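Local coordinates for CoA-binding domain-containing protein (Thermus thermophilus, PDB 1IUK), which probably binds coenzyme A through a Rossmann-like domain, although its precise cellular role is unknown, at residues His30-Pro33 against Arg34-Glu38; Ala60-Ser63 against Leu64-Lys68. All blocks are in the same frame, centred on the assembly; numbering follows the deposited sequence.

In the fold
From the N terminus, strand 15-19 leads into helix 28-38, and contact 1 lies within that helix, ahead of strand 42-46 and thus inside a beta-alpha-beta unit. The chain then passes through the two short antiparallel strands 54-55 and 58-59 and reaches contact 2, a tight turn in the loop leading to strand 73-76. Each contact closes only a local turn; the two are in series, neither nested nor crossing, with centres about 19 Å apart. Strand 15-19 joins them: Ile16 and Val18 meet contact 1 while Ala17 and Leu19 meet contact 2, so the alternating residues place them on opposite faces of the parallel sheet.

Contact 1 of 2, residues His30-Pro33 against Arg34-Glu38; sequences HYVP and RYLRE
The ring of Tyr35 is met at its edge, near its plane, by the carbonyl oxygen of Val32, one turn earlier, and in its plane by CD1 of the following residue, Leu36. CG anti to the backbone N (chi1 166°) carries the ring onward along the helix, away from residues 30-33 and toward helix 126-134. CB of Tyr35 lies 3.4 Å from Val32 O. Beyond the helix the ring of His130 meets that of Tyr35 steeply and takes part in a hydrogen bond with Tyr35 OH; at the other end, ND1 of His30 is hydrogen-bonded to His22 O, and its ring meets that of Phe56 at about 55°.

Four successive i to i+4 bonds run between the turns, among them Leu36 N to Val32 O at 3.0 Å and Arg34 N to His30 O at 3.1 Å. Pro33, without an N-H, gives no bond to the preceding turn, and the helix kinks there, yet its O still accepts from Arg37 N at 3.0 Å. The side chains of Val32 and Leu36, one turn apart, run alongside each other, CG1 of Val32 3.9 Å from CD2 of Leu36. On the exposed flank Arg34 NH1 and Glu38 OE1, 3.6 Å apart, attract by charge alone, since the oxygen lies well off the guanidinium plane.

Helix 28-38 is the crossover helix of the beta-alpha-beta unit 15-19, 28-38, 42-46 of the Rossmann-like domain. It packs Pro33 and Leu36 on strand 15-19 and sets Val32 and Leu36 against Asp75 of strand 73-76, while Tyr31 and Tyr35 rest on Met127 of helix 126-134.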
loop_
_atom_site.group_PDB
_atom_site.type_symbol
_atom_site.label_atom_id
_atom_site.label_comp_id
_atom_site.label_asym_id
_atom_site.label_seq_id
_atom_site.Cartn_x
_atom_site.Cartn_y
_atom_site.Cartn_z
ATOM N N HIS A 30 -8.899 -5.602 -3.638
ATOM C CA HIS A 30 -9.309 -5.234 -4.976
ATOM C C HIS A 30 -10.167 -3.985 -4.902
ATOM O O HIS A 30 -9.905 -3.007 -5.603
ATOM C CB HIS A 30 -10.109 -6.332 -5.666
ATOM C CG HIS A 30 -10.462 -5.990 -7.076
ATOM N ND1 HIS A 30 -9.722 -6.423 -8.153
ATOM C CD2 HIS A 30 -11.412 -5.168 -7.580
ATOM C CE1 HIS A 30 -10.199 -5.883 -9.260
ATOM N NE2 HIS A 30 -11.225 -5.117 -8.940
ATOM N N TYR A 31 -11.174 -3.998 -4.037
ATOM C CA TYR A 31 -12.054 -2.838 -3.961
ATOM C C TYR A 31 -11.475 -1.593 -3.292
ATOM O O TYR A 31 -11.897 -0.483 -3.621
ATOM C CB TYR A 31 -13.425 -3.224 -3.364
ATOM C CG TYR A 31 -13.483 -3.594 -1.904
ATOM C CD1 TYR A 31 -13.366 -2.625 -0.910
ATOM C CD2 TYR A 31 -13.734 -4.917 -1.513
ATOM C CE1 TYR A 31 -13.499 -2.957 0.439
ATOM C CE2 TYR A 31 -13.869 -5.259 -0.168
ATOM C CZ TYR A 31 -13.750 -4.276 0.803
ATOM O OH TYR A 31 -13.863 -4.607 2.135
ATOM N N VAL A 32 -10.506 -1.745 -2.385
ATOM C CA VAL A 32 -9.907 -0.559 -1.759
ATOM C C VAL A 32 -9.076 0.141 -2.848
ATOM O O VAL A 32 -9.172 1.362 -3.042
ATOM C CB VAL A 32 -9.046 -0.931 -0.531
ATOM C CG1 VAL A 32 -8.181 0.247 -0.119
ATOM C CG2 VAL A 32 -9.950 -1.340 0.625
ATOM N N PRO A 33 -8.239 -0.615 -3.570
ATOM C CA PRO A 33 -7.442 0.005 -4.636
ATOM C C PRO A 33 -8.343 0.670 -5.699
ATOM O O PRO A 33 -7.985 1.682 -6.316
ATOM C CB PRO A 33 -6.649 -1.169 -5.214
ATOM C CG PRO A 33 -6.618 -2.176 -4.118
ATOM C CD PRO A 33 -7.911 -2.042 -3.397
ATOM N N ARG A 34 -9.510 0.071 -5.916
ATOM C CA ARG A 34 -10.477 0.578 -6.878
ATOM C C ARG A 34 -10.928 1.976 -6.452
ATOM O O ARG A 34 -10.960 2.912 -7.257
ATOM C CB ARG A 34 -11.681 -0.361 -6.934
ATOM C CG ARG A 34 -12.143 -0.690 -8.329
ATOM C CD ARG A 34 -13.608 -1.095 -8.325
ATOM N NE ARG A 34 -14.283 -0.648 -9.535
ATOM C CZ ARG A 34 -15.359 0.131 -9.544
ATOM N NH1 ARG A 34 -15.884 0.550 -8.396
ATOM N NH2 ARG A 34 -15.906 0.494 -10.701
ATOM N N TYR A 35 -11.280 2.105 -5.180
ATOM C CA TYR A 35 -11.708 3.382 -4.628
ATOM C C TYR A 35 -10.607 4.433 -4.783
ATOM O O TYR A 35 -10.864 5.578 -5.176
ATOM C CB TYR A 35 -12.030 3.229 -3.146
ATOM C CG TYR A 35 -12.147 4.547 -2.408
ATOM C CD1 TYR A 35 -11.042 5.119 -1.787
ATOM C CD2 TYR A 35 -13.371 5.223 -2.329
ATOM C CE1 TYR A 35 -11.148 6.329 -1.105
ATOM C CE2 TYR A 35 -13.489 6.435 -1.650
ATOM C CZ TYR A 35 -12.375 6.983 -1.038
ATOM O OH TYR A 35 -12.479 8.170 -0.342
ATOM N N LEU A 36 -9.380 4.029 -4.457
ATOM C CA LEU A 36 -8.221 4.914 -4.517
ATOM C C LEU A 36 -7.976 5.467 -5.906
ATOM O O LEU A 36 -7.669 6.649 -6.057
ATOM C CB LEU A 36 -6.976 4.165 -4.040
ATOM C CG LEU A 36 -6.503 4.300 -2.588
ATOM C CD1 LEU A 36 -7.522 4.967 -1.694
ATOM C CD2 LEU A 36 -6.155 2.921 -2.072
ATOM N N ARG A 37 -8.101 4.620 -6.920
ATOM C CA ARG A 37 -7.899 5.056 -8.294
ATOM C C ARG A 37 -8.925 6.134 -8.649
ATOM O O ARG A 37 -8.630 7.070 -9.390
ATOM C CB ARG A 37 -8.036 3.875 -9.243
ATOM C CG ARG A 37 -7.732 4.191 -10.690
ATOM C CD ARG A 37 -8.281 3.083 -11.581
ATOM N NE ARG A 37 -7.777 3.147 -12.951
ATOM C CZ ARG A 37 -8.115 2.291 -13.913
ATOM N NH1 ARG A 37 -8.963 1.299 -13.653
ATOM N NH2 ARG A 37 -7.606 2.426 -15.133
ATOM N N GLU A 38 -10.132 5.988 -8.112
ATOM C CA GLU A 38 -11.203 6.948 -8.351
ATOM C C GLU A 38 -10.829 8.294 -7.746
ATOM O O GLU A 38 -11.121 9.347 -8.321
ATOM C CB GLU A 38 -12.494 6.458 -7.708
ATOM C CG GLU A 38 -13.048 5.200 -8.327
ATOM C CD GLU A 38 -14.398 4.833 -7.747
ATOM O OE1 GLU A 38 -15.137 4.064 -8.396
ATOM O OE2 GLU A 38 -14.729 5.312 -6.641
#

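Contact 2 of 2, residues Ala60-Ser63 against Leu64-Lys68; sequences AVAS and LLDLK
Across Leu64, which starts a short 3-10 turn, Ser63 OG accepts from Leu65 N at 2.9 Å, making an ST turn in which the serine hydroxyl oxygen ties down the second residue after it.

Asp66 bonds back to Ser63 twice. Its N gives a 2.8 Å bond to Ser63 O, approaching from above the carbonyl plane (55° out of it), the i to i+3 link of the turn. Its OD1 accepts from Ser63 N at 3.2 Å on the anti side, with the donor 33° out of the carboxylate plane. CG stands beside the backbone N of Asp66 (chi1 -77°), which turns the carboxylate back toward the serine, and a water joins OD1, 3.0 Å away, to Ala62 N. CB of Asp66 lies against CB of Val61 at 3.7 Å, the two side chains running in opposite senses. With an alanine here in place of Asp66, Ser63 N and the bridging water would probably be left without the oxygen that accepts from both.

Leu67 N continues the turn by bonding to Leu64 O, while its CD2 meets Val61 CG2 at 3.9 Å, with Leu67 set roughly perpendicular to Val61.

Val61 and Leu64 lie on Val46, and Leu67 on Leu44, of strand 42-46, so the turn packs on the parallel sheet; Leu64 also meets helix 87-93, its N-H bonded to Glu89 OE1. With an N-H and a water both donating to OD1, the surroundings probably favour a negatively charged carboxylate, and one oxygen gathers the two consecutive amides of Ala62 and Ser63, directly and through water.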
loop_
_atom_site.group_PDB
_atom_site.type_symbol
_atom_site.label_atom_id
_atom_site.label_comp_id
_atom_site.label_asym_id
_atom_site.label_seq_id
_atom_site.Cartn_x
_atom_site.Cartn_y
_atom_site.Cartn_z
ATOM N N ALA A 60 -0.140 -6.030 -13.392
ATOM C CA ALA A 60 0.406 -6.402 -12.093
ATOM C C ALA A 60 1.809 -6.960 -12.282
ATOM O O ALA A 60 2.087 -7.647 -13.264
ATOM C CB ALA A 60 -0.490 -7.453 -11.414
ATOM N N VAL A 61 2.695 -6.649 -11.347
ATOM C CA VAL A 61 4.069 -7.143 -11.403
ATOM C C VAL A 61 4.275 -8.080 -10.205
ATOM O O VAL A 61 3.549 -8.001 -9.216
ATOM C CB VAL A 61 5.105 -5.970 -11.384
ATOM C CG1 VAL A 61 4.953 -5.122 -12.640
ATOM C CG2 VAL A 61 4.925 -5.106 -10.149
ATOM N N ALA A 62 5.263 -8.966 -10.285
ATOM C CA ALA A 62 5.494 -9.910 -9.205
ATOM C C ALA A 62 6.223 -9.350 -7.993
ATOM O O ALA A 62 5.957 -9.777 -6.869
ATOM C CB ALA A 62 6.232 -11.128 -9.732
ATOM N N SER A 63 7.129 -8.392 -8.210
ATOM C CA SER A 63 7.908 -7.818 -7.116
ATOM C C SER A 63 7.914 -6.307 -7.094
ATOM O O SER A 63 7.837 -5.661 -8.135
ATOM C CB SER A 63 9.356 -8.293 -7.205
ATOM O OG SER A 63 10.255 -7.284 -6.759
ATOM N N LEU A 64 8.042 -5.750 -5.898
ATOM C CA LEU A 64 8.072 -4.308 -5.728
ATOM C C LEU A 64 9.193 -3.698 -6.551
ATOM O O LEU A 64 9.063 -2.594 -7.063
ATOM C CB LEU A 64 8.262 -3.954 -4.253
ATOM C CG LEU A 64 7.076 -4.175 -3.311
ATOM C CD1 LEU A 64 7.493 -3.836 -1.892
ATOM C CD2 LEU A 64 5.885 -3.309 -3.754
ATOM N N LEU A 65 10.292 -4.427 -6.685
ATOM C CA LEU A 65 11.440 -3.936 -7.437
ATOM C C LEU A 65 11.177 -3.889 -8.933
ATOM O O LEU A 65 11.981 -3.352 -9.690
ATOM C CB LEU A 65 12.668 -4.804 -7.150
ATOM C CG LEU A 65 13.137 -4.923 -5.692
ATOM C CD1 LEU A 65 13.127 -3.562 -5.027
ATOM C CD2 LEU A 65 12.230 -5.895 -4.946
ATOM N N ASP A 66 10.052 -4.451 -9.368
ATOM C CA ASP A 66 9.705 -4.426 -10.787
ATOM C C ASP A 66 9.027 -3.097 -11.137
ATOM O O ASP A 66 8.896 -2.753 -12.307
ATOM C CB ASP A 66 8.752 -5.569 -11.135
ATOM C CG ASP A 66 9.447 -6.914 -11.256
ATOM O OD1 ASP A 66 8.816 -7.921 -10.864
ATOM O OD2 ASP A 66 10.603 -6.970 -11.746
ATOM N N LEU A 67 8.589 -2.357 -10.122
ATOM C CA LEU A 67 7.924 -1.078 -10.351
ATOM C C LEU A 67 8.927 -0.145 -10.995
ATOM O O LEU A 67 10.103 -0.120 -10.620
ATOM C CB LEU A 67 7.408 -0.490 -9.031
ATOM C CG LEU A 67 6.200 -1.226 -8.426
ATOM C CD1 LEU A 67 5.731 -0.574 -7.124
ATOM C CD2 LEU A 67 5.090 -1.229 -9.453
ATOM N N LYS A 68 8.462 0.634 -11.961
ATOM C CA LYS A 68 9.347 1.536 -12.679
ATOM C C LYS A 68 9.225 3.010 -12.279
ATOM O O LYS A 68 9.620 3.896 -13.041
ATOM C CB LYS A 68 9.122 1.369 -14.194
ATOM C CG LYS A 68 9.616 0.029 -14.767
ATOM C CD LYS A 68 11.093 -0.227 -14.413
ATOM C CE LYS A 68 11.695 -1.374 -15.231
ATOM N NZ LYS A 68 12.451 -2.353 -14.388
HETATM O O HOH W 1 6.704 -8.889 -12.699
#